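Local atomic coordinates of DegV domain-containing protein spr0652 (Streptococcus pneumoniae, PDB entry 6CNG), a protein that binds a long-chain fatty acid, here linoleic acid, and probably takes part in lipid transport or fatty acid metabolism as a fatty-acid-binding partner of fatty acid kinase. Residues T107-G112 with D137-G142; A84-D89 with S111-S116; I26-C31 with L103-G108; K177-L182 with L294-E299; G30-Q35 with E144-V149. All coordinates share one frame; numbering follows the deposited sequence. Where two conformers were deposited one is given.

How the interactions relate
From the N terminus, residues 26-31 leave strand 23-28 and pair with residues 103-108 in interaction 3. The loop that follows, 30-35, reaches helix 143-157 in interaction 5, closing a longer loop that shares Gly30 and Cys31 with interaction 3. Interaction 2 (84-89 with 111-116) crosses interaction 3 along the chain and lies within the span of interaction 5, as does interaction 1 (107-112 with 137-142), which starts on the residues that end interaction 3 and shares Ser111 and Gly112 with interaction 2. Interaction 4 comes later, in series, joining strands 176-182 and 294-300 of the second sheet. Interactions 1, 2 and 4 touch the linoleic acid; Leu147 and Glu144 of interaction 5 pack against interaction 4.

Interaction 1: residues T107-G112 with D137-G142; sequences TGTLSG and DSLSAG. With EIC (linoleic acid), chain C.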
# COMPACT_ATOMS: atom_id res chain seq x y z
N THR A 107 4.91 -2.53 4.72
CA THR A 107 5.19 -3.07 6.04
C THR A 107 6.51 -3.84 6.08
O THR A 107 6.70 -4.81 5.36
CB THR A 107 4.08 -3.99 6.51
OG1 THR A 107 4.55 -4.75 7.62
CG2 THR A 107 3.61 -4.92 5.41
N GLY A 108 7.40 -3.40 6.95
CA GLY A 108 8.65 -4.09 7.12
C GLY A 108 8.56 -5.37 7.90
O GLY A 108 9.57 -6.01 8.15
N THR A 109 7.36 -5.75 8.33
CA THR A 109 7.20 -7.02 9.01
C THR A 109 6.95 -8.15 8.04
O THR A 109 7.40 -9.27 8.29
CB THR A 109 6.04 -6.93 9.99
OG1 THR A 109 6.22 -5.80 10.84
CG2 THR A 109 5.99 -8.17 10.86
N LEU A 110 6.25 -7.89 6.94
CA LEU A 110 5.94 -8.91 5.96
C LEU A 110 6.86 -8.88 4.75
O LEU A 110 6.78 -9.78 3.92
CB LEU A 110 4.49 -8.77 5.51
CG LEU A 110 3.40 -8.87 6.57
CD1 LEU A 110 2.06 -8.67 5.96
CD2 LEU A 110 3.44 -10.18 7.29
N SER A 111 7.71 -7.87 4.61
CA SER A 111 8.60 -7.76 3.48
C SER A 111 9.90 -7.11 3.94
O SER A 111 9.91 -6.28 4.84
CB SER A 111 8.01 -6.92 2.35
OG SER A 111 9.01 -6.52 1.42
N GLY A 112 10.98 -7.52 3.29
CA GLY A 112 12.28 -6.95 3.54
C GLY A 112 12.55 -5.65 2.83
O GLY A 112 13.68 -5.16 2.82
N ASP A 137 8.67 3.20 7.50
CA ASP A 137 7.96 1.94 7.44
C ASP A 137 6.48 2.23 7.67
O ASP A 137 6.07 2.62 8.76
CB ASP A 137 8.49 1.03 8.53
CG ASP A 137 7.90 -0.36 8.48
OD1 ASP A 137 6.92 -0.64 7.76
OD2 ASP A 137 8.45 -1.20 9.20
N SER A 138 5.68 2.04 6.62
CA SER A 138 4.26 2.29 6.72
C SER A 138 3.56 1.31 7.64
O SER A 138 2.46 1.62 8.13
CB SER A 138 3.62 2.16 5.34
OG SER A 138 3.58 0.83 4.89
N LEU A 139 4.15 0.13 7.85
CA LEU A 139 3.49 -0.98 8.53
C LEU A 139 2.16 -1.30 7.86
O LEU A 139 1.20 -1.71 8.51
CB LEU A 139 3.31 -0.70 10.02
CG LEU A 139 4.60 -0.41 10.80
CD1 LEU A 139 4.31 0.05 12.22
CD2 LEU A 139 5.52 -1.60 10.85
N SER A 140 2.10 -1.12 6.55
CA SER A 140 0.84 -1.16 5.83
C SER A 140 1.10 -1.49 4.37
O SER A 140 2.17 -1.99 4.00
CB SER A 140 0.08 0.16 6.03
OG SER A 140 -1.28 0.00 5.71
N ALA A 141 0.11 -1.22 3.54
CA ALA A 141 0.25 -1.40 2.10
C ALA A 141 -0.91 -0.68 1.44
O ALA A 141 -1.83 -0.21 2.11
CB ALA A 141 0.24 -2.89 1.74
N GLY A 142 -0.85 -0.59 0.11
CA GLY A 142 -2.05 -0.17 -0.59
C GLY A 142 -2.48 1.24 -0.25
O GLY A 142 -1.68 2.16 -0.18
C1 EIC C . 8.03 -9.43 -0.67
C2 EIC C . 6.71 -8.68 -0.66
C3 EIC C . 5.68 -9.26 0.29
C4 EIC C . 4.52 -8.31 0.49
C5 EIC C . 3.53 -8.84 1.52
C6 EIC C . 2.42 -7.84 1.81
C7 EIC C . 1.36 -7.75 0.70
C8 EIC C . 0.38 -6.63 0.97
C9 EIC C . -0.55 -6.53 -0.22
C10 EIC C . -1.72 -7.12 -0.23
C11 EIC C . -2.23 -7.96 0.93
C12 EIC C . -3.66 -7.48 1.17
C13 EIC C . -4.15 -7.13 2.35
C14 EIC C . -3.33 -7.20 3.62
C15 EIC C . -2.53 -5.92 3.84
C16 EIC C . -1.75 -6.03 5.15
C17 EIC C . -0.82 -4.87 5.34
C18 EIC C . -0.04 -5.05 6.62
O1 EIC C . 9.03 -9.00 -0.03
O2 EIC C . 8.12 -10.50 -1.32
O HOH W 1 8.21 -3.62 10.78
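The carboxylate of Asp137 is met on its two faces by N-H groups that converge on one oxygen. Gly108 N lies 2.9 Å from Asp137 OD1 and comes on the syn side, 32° out of the plane. Leu139 N reaches the same atom from the opposite face, 43° out of the plane, and closes an Asx turn. OD2 accepts from a water that also donates to Thr109 OG1, a hydroxyl bonded to Thr216 O as well; two backbone N-H groups and a water restrict the carboxylate's rotation. These residues belong to loops that follow two neighbouring parallel strands, 100-105 and 132-137, each leading into a helix, and the fatty acid lies beside them. Thr107 N donates to Ser140 O (2.9 Å) in the carbonyl plane. A chi1 of 165° swings Thr107 OG1 to the side remote from its backbone N, where it accepts from Thr109 N in an ST turn and also bonds to Gly217 O. Thr107 CB rests 3.6 Å from Leu139 C, against the peptide leading into Ser140. The methyl CG2 lies between Ser140 O and the lipid tail, 3.8 Å from C18 of linoleic acid. Ala141 CB touches the chain further back, 3.8 Å from C8.

Interaction 2: residues A84-D89 with S111-S116; sequences ACPSPD and SGSHNS. With EIC (linoleic acid), chain C.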
# COMPACT_ATOMS: atom_id res chain seq x y z
N ALA A 84 9.44 -10.93 -4.30
CA ALA A 84 10.74 -10.54 -3.77
C ALA A 84 10.82 -9.03 -3.64
O ALA A 84 10.21 -8.30 -4.43
CB ALA A 84 11.90 -10.98 -4.67
N CYS A 85 11.59 -8.58 -2.68
CA CYS A 85 11.68 -7.17 -2.35
C CYS A 85 12.80 -6.51 -3.13
O CYS A 85 13.64 -7.18 -3.72
CB CYS A 85 11.90 -7.01 -0.84
SG CYS A 85 13.49 -7.55 -0.26
N PRO A 86 12.86 -5.18 -3.13
CA PRO A 86 13.93 -4.50 -3.84
C PRO A 86 15.27 -4.65 -3.17
O PRO A 86 15.40 -4.74 -1.95
CB PRO A 86 13.49 -3.03 -3.82
CG PRO A 86 12.05 -3.10 -3.55
CD PRO A 86 11.92 -4.20 -2.57
N SER A 87 16.29 -4.67 -4.01
CA SER A 87 17.64 -4.66 -3.55
C SER A 87 17.97 -3.30 -2.96
O SER A 87 17.39 -2.29 -3.34
CB SER A 87 18.56 -4.89 -4.72
OG SER A 87 19.89 -4.60 -4.38
N PRO A 88 18.89 -3.25 -2.03
CA PRO A 88 19.39 -1.96 -1.58
C PRO A 88 19.88 -1.11 -2.72
O PRO A 88 19.68 0.10 -2.72
CB PRO A 88 20.54 -2.37 -0.65
CG PRO A 88 20.25 -3.72 -0.25
CD PRO A 88 19.59 -4.36 -1.38
N ASP A 89 20.52 -1.74 -3.72
CA ASP A 89 21.01 -1.04 -4.89
C ASP A 89 19.87 -0.40 -5.66
O ASP A 89 20.03 0.69 -6.21
CB ASP A 89 21.73 -2.03 -5.77
CG ASP A 89 22.31 -1.39 -6.95
OD1 ASP A 89 23.20 -0.54 -6.76
OD2 ASP A 89 21.87 -1.72 -8.07
N SER A 111 7.71 -7.87 4.61
CA SER A 111 8.60 -7.76 3.48
C SER A 111 9.90 -7.11 3.94
O SER A 111 9.91 -6.28 4.84
CB SER A 111 8.01 -6.92 2.35
OG SER A 111 9.01 -6.52 1.42
N GLY A 112 10.98 -7.52 3.29
CA GLY A 112 12.28 -6.95 3.54
C GLY A 112 12.55 -5.65 2.83
O GLY A 112 13.68 -5.16 2.82
N SER A 113 11.52 -5.06 2.23
CA SER A 113 11.70 -3.79 1.54
C SER A 113 12.28 -2.75 2.48
O SER A 113 13.22 -2.04 2.14
CB SER A 113 10.34 -3.35 0.98
OG SER A 113 10.47 -2.19 0.21
N HIS A 114 11.71 -2.64 3.67
CA HIS A 114 12.17 -1.64 4.60
C HIS A 114 13.60 -1.90 5.04
O HIS A 114 14.38 -0.97 5.21
CB HIS A 114 11.24 -1.62 5.79
CG HIS A 114 11.63 -0.63 6.83
ND1 HIS A 114 12.20 -0.99 8.02
CD2 HIS A 114 11.54 0.72 6.84
CE1 HIS A 114 12.46 0.09 8.73
NE2 HIS A 114 12.07 1.14 8.04
N ASN A 115 13.96 -3.17 5.25
CA ASN A 115 15.33 -3.50 5.64
C ASN A 115 16.32 -3.04 4.57
O ASN A 115 17.36 -2.47 4.89
CB ASN A 115 15.44 -5.00 5.90
CG ASN A 115 16.83 -5.44 6.36
OD1 ASN A 115 17.66 -5.82 5.55
ND2 ASN A 115 17.06 -5.40 7.64
N SER A 116 16.01 -3.29 3.29
CA SER A 116 16.87 -2.81 2.22
C SER A 116 16.92 -1.29 2.19
O SER A 116 17.97 -0.70 1.90
CB SER A 116 16.37 -3.32 0.87
OG SER A 116 16.73 -4.66 0.70
C1 EIC C . 8.03 -9.43 -0.67
C2 EIC C . 6.71 -8.68 -0.66
C3 EIC C . 5.68 -9.26 0.29
C4 EIC C . 4.52 -8.31 0.49
C5 EIC C . 3.53 -8.84 1.52
C6 EIC C . 2.42 -7.84 1.81
C7 EIC C . 1.36 -7.75 0.70
C8 EIC C . 0.38 -6.63 0.97
C9 EIC C . -0.55 -6.53 -0.22
C10 EIC C . -1.72 -7.12 -0.23
C11 EIC C . -2.23 -7.96 0.93
C12 EIC C . -3.66 -7.48 1.17
C13 EIC C . -4.15 -7.13 2.35
C14 EIC C . -3.33 -7.20 3.62
C15 EIC C . -2.53 -5.92 3.84
C16 EIC C . -1.75 -6.03 5.15
C17 EIC C . -0.82 -4.87 5.34
C18 EIC C . -0.04 -5.05 6.62
O1 EIC C . 9.03 -9.00 -0.03
O2 EIC C . 8.12 -10.50 -1.32
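Cys85 lays its side chain over the N-terminal start of helix 113-127, where Gly112 is the N-cap, with SG 3.7 Å from Gly112 C and CB 3.7 Å from Ser113 N. Its chi1 of 69° sets the sulfur between its own backbone N and carbonyl carbon, turned to the backbone of Gly112. Pro86 brings CD to 3.7 Å from Ser113 OG, a hydroxyl that bonds to Tyr91 and to Asp28. In one of its two conformers, Ser116 OG donates to Pro86 O (3.0 Å) in the carbonyl plane, and the ring of Pro88 packs beside the same hydroxyl, with CD 3.5 Å from Ser116 OG. Ser87, between the two prolines, is the N-cap of helix 88-95, its OG accepting from Asp89 N. At the opposite end of the contact Ser111 OG serves two partners: it accepts from Ser113 N (3.0 Å) in an ST turn and donates to O1 of linoleic acid (2.9 Å). The amino end of helix 113-127 may add a favourable field for the carboxylate. This is the head-group site of the DegV fatty-acid pocket, where by similarity Ser111 and Ser83 bind hexadecanoate.

Interaction 3: residues I26-C31 with L103-G108; sequences IADSGC and LVTITG
Ile26 and Leu103, and after them Ala27 and Val104, face each other as parallel beta bridges between strands 23-28 and 100-105, in the sheet of the first half of this DegV protein. Val104 N donates to Ile26 O at 2.9 Å, and the return bond from Asp28 N to Val104 O is weak. Ile26 CB and Leu103 CG touch on one face of the sheet, while Ala27 and Val104 point to the other. Beyond the Ala27-Val104 bridge a side chain takes over the pairing: Asp28 OD2 accepts from Ile106 N at 2.8 Å, on its syn side and 20° out of the carboxylate plane. A chi1 of 63° holds the Asp28 carboxylate over its own main chain, and it crosses the side chain of Ile106 at about a right angle. Its other oxygen, OD1, accepts from Gly30 N (3.0 Å) in an Asx turn, overlapping the type I turn from Asp28 to Cys31. From the next shell, Ser113 hydrogen-bonds to OD2 and Tyr91 of helix 88-95 packs on the same side chain. The Ile106 side chain itself reaches over the turn, with CD1 3.7 Å from Gly30 CA, and its CG2 and CG1 meet Ser111 and Ala141, beside the lipid pocket. Thr105 is fixed locally: its OG1 donates to Ile106 O at 2.9 Å, tilted 33° from the carbonyl plane.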
# COMPACT_ATOMS: atom_id res chain seq x y z
N ILE A 26 9.98 8.56 -2.60
CA ILE A 26 10.23 7.22 -3.11
C ILE A 26 9.31 6.25 -2.38
O ILE A 26 9.09 6.39 -1.19
CB ILE A 26 11.70 6.80 -2.92
CG1 ILE A 26 12.63 7.92 -3.37
CG2 ILE A 26 11.98 5.54 -3.69
CD1 ILE A 26 14.09 7.63 -3.17
N ALA A 27 8.75 5.31 -3.12
CA ALA A 27 7.93 4.28 -2.51
C ALA A 27 8.16 2.98 -3.24
O ALA A 27 8.51 2.98 -4.41
CB ALA A 27 6.43 4.64 -2.57
N ASP A 28 7.99 1.87 -2.55
CA ASP A 28 8.00 0.60 -3.26
C ASP A 28 6.62 0.31 -3.89
O ASP A 28 5.66 1.05 -3.68
CB ASP A 28 8.52 -0.51 -2.34
CG ASP A 28 7.62 -0.76 -1.14
OD1 ASP A 28 6.37 -0.70 -1.30
OD2 ASP A 28 8.16 -1.05 -0.04
N SER A 29 6.53 -0.77 -4.66
CA SER A 29 5.30 -1.06 -5.41
C SER A 29 4.14 -1.65 -4.54
O SER A 29 3.12 -2.08 -5.09
CB SER A 29 5.62 -1.87 -6.66
OG SER A 29 6.05 -3.16 -6.35
N GLY A 30 4.27 -1.61 -3.21
CA GLY A 30 3.13 -1.67 -2.32
C GLY A 30 2.30 -0.41 -2.31
O GLY A 30 1.20 -0.41 -1.75
N CYS A 31 2.84 0.68 -2.88
CA CYS A 31 2.11 1.90 -3.22
C CYS A 31 1.52 1.74 -4.62
O CYS A 31 2.18 1.25 -5.53
CB CYS A 31 3.05 3.10 -3.23
SG CYS A 31 2.39 4.69 -3.80
N LEU A 103 11.23 8.06 1.92
CA LEU A 103 11.11 6.73 1.37
C LEU A 103 10.08 6.02 2.22
O LEU A 103 10.30 5.80 3.41
CB LEU A 103 12.47 6.04 1.40
CG LEU A 103 12.65 4.74 0.64
CD1 LEU A 103 14.05 4.25 0.84
CD2 LEU A 103 11.64 3.68 1.03
N VAL A 104 8.96 5.66 1.62
CA VAL A 104 7.91 4.92 2.29
C VAL A 104 7.94 3.51 1.74
O VAL A 104 7.81 3.31 0.53
CB VAL A 104 6.54 5.55 2.04
CG1 VAL A 104 5.47 4.89 2.88
CG2 VAL A 104 6.60 7.02 2.30
N THR A 105 8.07 2.54 2.62
CA THR A 105 7.99 1.15 2.25
C THR A 105 6.71 0.51 2.76
O THR A 105 6.06 0.96 3.70
CB THR A 105 9.17 0.35 2.81
OG1 THR A 105 9.00 0.16 4.21
CG2 THR A 105 10.44 1.05 2.53
N ILE A 106 6.34 -0.55 2.08
CA ILE A 106 5.36 -1.47 2.59
C ILE A 106 5.86 -2.02 3.93
O ILE A 106 7.05 -1.98 4.27
CB ILE A 106 5.24 -2.55 1.50
CG1 ILE A 106 3.86 -3.21 1.52
CG2 ILE A 106 6.43 -3.54 1.59
CD1 ILE A 106 3.60 -4.21 0.38
N THR A 107 4.91 -2.53 4.72
CA THR A 107 5.19 -3.07 6.04
C THR A 107 6.51 -3.84 6.08
O THR A 107 6.70 -4.81 5.36
CB THR A 107 4.08 -3.99 6.51
OG1 THR A 107 4.55 -4.75 7.62
CG2 THR A 107 3.61 -4.92 5.41
N GLY A 108 7.40 -3.40 6.95
CA GLY A 108 8.65 -4.09 7.12
C GLY A 108 8.56 -5.37 7.90
O GLY A 108 9.57 -6.01 8.15
O HOH W 2 5.27 1.85 -0.52

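Interaction 4: residues K177-L182 with L294-E299; sequences KLLFVL and LLMGYE. With EIC (linoleic acid), chain C.
Tyr298 lays one face of its ring over the aliphatic start of Lys177, whose CB sits 4.0 Å from the ring centroid in a CH-pi contact. The two residues form a hydrogen-bonded pair of antiparallel strands 176-182 and 294-300, the two middle strands of a six-stranded mixed sheet. Leu179 and Met296 make the next hydrogen-bonded pair, with Met296 N 2.8 Å from Leu179 O. On the face they share with Tyr298, their side chains run side by side and point the same way, Leu179 CD1 against Met296 CE (4.0 Å). Leu179 N lies at the ring edge of Tyr298, and the Leu179 side chain crosses that of the tyrosine obliquely. Helix 228-242 covers this side. The other face belongs to the fatty acid. Phe180 turns a ring face to the tail, offset so that its CD2 lies 3.6 Å from C14 of linoleic acid. A chi1 of 55° helps, directing the ring away from the partner strand. Leu295 CD2 reaches C13 of the tail at 3.5 Å and also packs on Phe180 CB, and Leu178 and Leu182 extend the same apolar wall. At the tyrosine end, one water bridges the strands, 2.8 Å from Leu178 O and 2.8 Å from Tyr298 OH.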
# COMPACT_ATOMS: atom_id res chain seq x y z
N LYS A 177 -5.02 4.62 8.81
CA LYS A 177 -5.29 3.22 9.07
C LYS A 177 -5.55 2.49 7.75
O LYS A 177 -5.69 3.11 6.69
CB LYS A 177 -6.47 3.08 10.05
CG LYS A 177 -6.29 3.83 11.43
CD LYS A 177 -5.34 3.17 12.42
CE LYS A 177 -5.03 4.03 13.69
NZ LYS A 177 -3.94 3.48 14.57
N LEU A 178 -5.64 1.15 7.82
CA LEU A 178 -5.98 0.32 6.67
C LEU A 178 -7.05 -0.70 7.04
O LEU A 178 -6.94 -1.38 8.05
CB LEU A 178 -4.74 -0.43 6.13
CG LEU A 178 -5.00 -1.26 4.86
CD1 LEU A 178 -5.06 -0.41 3.63
CD2 LEU A 178 -3.95 -2.31 4.66
N LEU A 179 -8.06 -0.82 6.21
CA LEU A 179 -8.98 -1.94 6.25
C LEU A 179 -8.89 -2.64 4.90
O LEU A 179 -8.75 -1.99 3.87
CB LEU A 179 -10.41 -1.47 6.43
CG LEU A 179 -11.03 -1.36 7.83
CD1 LEU A 179 -12.30 -0.54 7.79
CD2 LEU A 179 -11.36 -2.73 8.37
N PHE A 180 -8.94 -3.96 4.92
CA PHE A 180 -8.96 -4.73 3.68
C PHE A 180 -10.13 -5.69 3.68
O PHE A 180 -10.62 -6.10 4.73
CB PHE A 180 -7.64 -5.45 3.43
CG PHE A 180 -7.20 -6.33 4.55
CD1 PHE A 180 -7.76 -7.58 4.72
CD2 PHE A 180 -6.20 -5.92 5.40
CE1 PHE A 180 -7.34 -8.37 5.72
CE2 PHE A 180 -5.78 -6.72 6.42
CZ PHE A 180 -6.34 -7.94 6.58
N VAL A 181 -10.60 -6.01 2.49
CA VAL A 181 -11.51 -7.12 2.29
C VAL A 181 -10.96 -8.01 1.20
O VAL A 181 -10.79 -7.58 0.06
CB VAL A 181 -12.92 -6.68 1.89
CG1 VAL A 181 -13.79 -7.89 1.76
CG2 VAL A 181 -13.42 -5.69 2.91
N LEU A 182 -10.75 -9.26 1.54
CA LEU A 182 -10.17 -10.21 0.62
C LEU A 182 -11.12 -11.38 0.44
O LEU A 182 -11.51 -12.03 1.40
CB LEU A 182 -8.82 -10.68 1.15
CG LEU A 182 -7.89 -9.60 1.66
CD1 LEU A 182 -6.60 -10.21 2.14
CD2 LEU A 182 -7.60 -8.60 0.59
N LEU A 294 -9.68 -5.61 -1.87
CA LEU A 294 -9.72 -4.19 -1.57
C LEU A 294 -8.78 -3.88 -0.43
O LEU A 294 -8.79 -4.57 0.58
CB LEU A 294 -11.13 -3.80 -1.13
CG LEU A 294 -11.24 -2.42 -0.48
CD1 LEU A 294 -11.00 -1.31 -1.47
CD2 LEU A 294 -12.60 -2.28 0.15
N LEU A 295 -7.97 -2.83 -0.60
CA LEU A 295 -7.10 -2.31 0.44
C LEU A 295 -7.41 -0.82 0.57
O LEU A 295 -6.93 -0.01 -0.21
CB LEU A 295 -5.63 -2.45 0.09
CG LEU A 295 -5.00 -3.81 -0.15
CD1 LEU A 295 -3.63 -3.81 0.54
CD2 LEU A 295 -5.91 -4.94 0.32
N MET A 296 -8.16 -0.48 1.60
CA MET A 296 -8.65 0.87 1.77
C MET A 296 -7.85 1.58 2.86
O MET A 296 -7.88 1.18 4.02
CB MET A 296 -10.11 0.76 2.16
CG MET A 296 -10.70 1.99 2.64
SD MET A 296 -12.50 1.88 2.68
CE MET A 296 -12.75 0.70 4.03
N GLY A 297 -7.15 2.64 2.48
CA GLY A 297 -6.53 3.52 3.44
C GLY A 297 -7.46 4.68 3.78
O GLY A 297 -8.23 5.14 2.94
N TYR A 298 -7.37 5.15 5.02
CA TYR A 298 -8.28 6.20 5.46
C TYR A 298 -7.72 6.97 6.65
O TYR A 298 -6.83 6.51 7.37
CB TYR A 298 -9.70 5.68 5.78
CG TYR A 298 -9.78 4.68 6.90
CD1 TYR A 298 -9.54 3.32 6.68
CD2 TYR A 298 -10.09 5.08 8.21
CE1 TYR A 298 -9.61 2.40 7.70
CE2 TYR A 298 -10.15 4.15 9.26
CZ TYR A 298 -9.93 2.82 9.00
OH TYR A 298 -9.99 1.92 10.01
N GLU A 299 -8.27 8.17 6.83
CA GLU A 299 -7.90 9.05 7.93
C GLU A 299 -8.89 8.93 9.08
O GLU A 299 -10.10 8.81 8.87
CB GLU A 299 -7.91 10.49 7.43
CG GLU A 299 -6.81 10.81 6.43
CD GLU A 299 -6.88 12.22 5.93
OE1 GLU A 299 -7.99 12.81 6.01
OE2 GLU A 299 -5.84 12.70 5.46
C1 EIC C . 8.03 -9.43 -0.67
C2 EIC C . 6.71 -8.68 -0.66
C3 EIC C . 5.68 -9.26 0.29
C4 EIC C . 4.52 -8.31 0.49
C5 EIC C . 3.53 -8.84 1.52
C6 EIC C . 2.42 -7.84 1.81
C7 EIC C . 1.36 -7.75 0.70
C8 EIC C . 0.38 -6.63 0.97
C9 EIC C . -0.55 -6.53 -0.22
C10 EIC C . -1.72 -7.12 -0.23
C11 EIC C . -2.23 -7.96 0.93
C12 EIC C . -3.66 -7.48 1.17
C13 EIC C . -4.15 -7.13 2.35
C14 EIC C . -3.33 -7.20 3.62
C15 EIC C . -2.53 -5.92 3.84
C16 EIC C . -1.75 -6.03 5.15
C17 EIC C . -0.82 -4.87 5.34
C18 EIC C . -0.04 -5.05 6.62
O1 EIC C . 9.03 -9.00 -0.03
O2 EIC C . 8.12 -10.50 -1.32
O HOH W 3 -8.40 -0.42 10.19

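Interaction 5: residues G30-Q35 with E144-V149; sequences GCDYRQ and EVDLLV. With NA (sodium ion), chain D.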
# COMPACT_ATOMS: atom_id res chain seq x y z
N GLY A 30 4.27 -1.61 -3.21
CA GLY A 30 3.13 -1.67 -2.32
C GLY A 30 2.30 -0.41 -2.31
O GLY A 30 1.20 -0.41 -1.75
N CYS A 31 2.84 0.68 -2.88
CA CYS A 31 2.11 1.90 -3.22
C CYS A 31 1.52 1.74 -4.62
O CYS A 31 2.18 1.25 -5.53
CB CYS A 31 3.05 3.10 -3.23
SG CYS A 31 2.39 4.69 -3.80
N ASP A 32 0.28 2.16 -4.78
CA ASP A 32 -0.41 1.93 -6.03
C ASP A 32 -0.17 3.01 -7.07
O ASP A 32 -0.54 2.80 -8.22
CB ASP A 32 -1.91 1.81 -5.74
CG ASP A 32 -2.19 0.76 -4.67
OD1 ASP A 32 -1.90 -0.41 -4.90
OD2 ASP A 32 -2.66 1.14 -3.60
N TYR A 33 0.42 4.15 -6.69
CA TYR A 33 0.72 5.21 -7.64
C TYR A 33 1.86 4.81 -8.56
O TYR A 33 2.90 4.34 -8.11
CB TYR A 33 1.13 6.48 -6.88
CG TYR A 33 0.02 7.21 -6.16
CD1 TYR A 33 -1.19 7.47 -6.77
CD2 TYR A 33 0.19 7.63 -4.86
CE1 TYR A 33 -2.19 8.14 -6.09
CE2 TYR A 33 -0.79 8.29 -4.18
CZ TYR A 33 -1.98 8.55 -4.80
OH TYR A 33 -2.96 9.22 -4.08
N ARG A 34 1.67 5.03 -9.87
CA ARG A 34 2.81 5.09 -10.78
C ARG A 34 3.23 6.53 -11.03
O ARG A 34 4.42 6.81 -11.23
CB ARG A 34 2.49 4.41 -12.12
CG ARG A 34 1.64 3.12 -12.07
CD ARG A 34 2.37 1.99 -11.41
NE ARG A 34 1.91 0.70 -11.90
CZ ARG A 34 2.41 -0.47 -11.50
NH1 ARG A 34 3.38 -0.50 -10.60
NH2 ARG A 34 1.96 -1.60 -12.02
N GLN A 35 2.27 7.45 -10.98
CA GLN A 35 2.50 8.87 -11.04
C GLN A 35 1.80 9.48 -9.84
O GLN A 35 0.67 9.11 -9.54
CB GLN A 35 1.85 9.49 -12.30
CG GLN A 35 2.37 8.96 -13.64
CD GLN A 35 1.59 9.48 -14.84
OE1 GLN A 35 2.16 10.11 -15.72
NE2 GLN A 35 0.31 9.21 -14.87
N GLU A 144 -3.28 2.98 2.26
CA GLU A 144 -2.69 3.76 3.34
C GLU A 144 -1.34 4.32 2.95
O GLU A 144 -1.01 5.46 3.26
CB GLU A 144 -2.58 2.93 4.62
CG GLU A 144 -2.44 3.84 5.81
CD GLU A 144 -2.04 3.17 7.10
OE1 GLU A 144 -2.19 1.94 7.21
OE2 GLU A 144 -1.60 3.89 8.02
N VAL A 145 -0.53 3.51 2.26
CA VAL A 145 0.72 4.03 1.70
C VAL A 145 0.43 5.14 0.71
O VAL A 145 1.13 6.15 0.65
CB VAL A 145 1.52 2.89 1.07
CG1 VAL A 145 2.69 3.43 0.35
CG2 VAL A 145 1.99 1.91 2.12
N ASP A 146 -0.60 4.97 -0.09
CA ASP A 146 -0.96 6.02 -1.02
C ASP A 146 -1.25 7.33 -0.31
O ASP A 146 -0.80 8.39 -0.72
CB ASP A 146 -2.15 5.54 -1.82
CG ASP A 146 -1.85 4.25 -2.58
OD1 ASP A 146 -0.67 3.95 -2.79
OD2 ASP A 146 -2.80 3.52 -2.96
N LEU A 147 -2.04 7.28 0.77
CA LEU A 147 -2.31 8.47 1.55
C LEU A 147 -1.04 9.10 2.09
O LEU A 147 -0.90 10.32 2.12
CB LEU A 147 -3.21 8.12 2.71
CG LEU A 147 -4.70 7.97 2.41
CD1 LEU A 147 -5.43 7.57 3.67
CD2 LEU A 147 -5.27 9.25 1.83
N LEU A 148 -0.12 8.28 2.56
CA LEU A 148 1.11 8.83 3.11
C LEU A 148 1.88 9.57 2.05
O LEU A 148 2.45 10.63 2.31
CB LEU A 148 1.99 7.73 3.66
CG LEU A 148 1.47 6.96 4.86
CD1 LEU A 148 2.49 5.95 5.25
CD2 LEU A 148 1.20 7.87 6.00
N VAL A 149 1.93 9.02 0.86
CA VAL A 149 2.66 9.67 -0.22
C VAL A 149 1.98 10.95 -0.64
O VAL A 149 2.63 11.97 -0.87
CB VAL A 149 2.81 8.65 -1.36
CG1 VAL A 149 2.96 9.34 -2.65
CG2 VAL A 149 4.00 7.79 -1.05
NA NA D . -1.16 4.05 10.66
O HOH W 4 0.81 2.97 10.42
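Helix 143-157 receives the loop that leaves strand 23-28 at Asp146, whose carboxylate faces Asp32. Asp32 N donates to Asp146 OD1 at 2.8 Å, meeting it on the syn side and 17° out of its plane. The two acid groups are turned 74° against each other, and Asp32 OD2 lies only 2.5 Å from Asp146 OD2, so one of them probably holds a proton and donates it to the other. Asp32 OD1 accepts from Ser282 N, which helps fix the group. Beside this pair Tyr33 approaches with its ring edge, CE2 being 3.5 Å from Asp146 O, and CD2 lies against Val149 CG1. The helix lies between the two sheets: Asp146 and Leu147 pack on Val250 of strand 247-253, and Val149 approaches Ala27 of strand 23-28. Cys31 CB rests on Val145 CG1 at 3.6 Å, and Cys31 SG accepts from Tyr33 N at 3.5 Å. Glu144 starts away from the loop; its extended chain binds the sodium ion through OE2 at 2.7 Å, while OE1 bonds to Ser140 OG. A water at 2.3 Å from the sodium ion, with Gln173 O and Thr176 O, completes the ligands seen there.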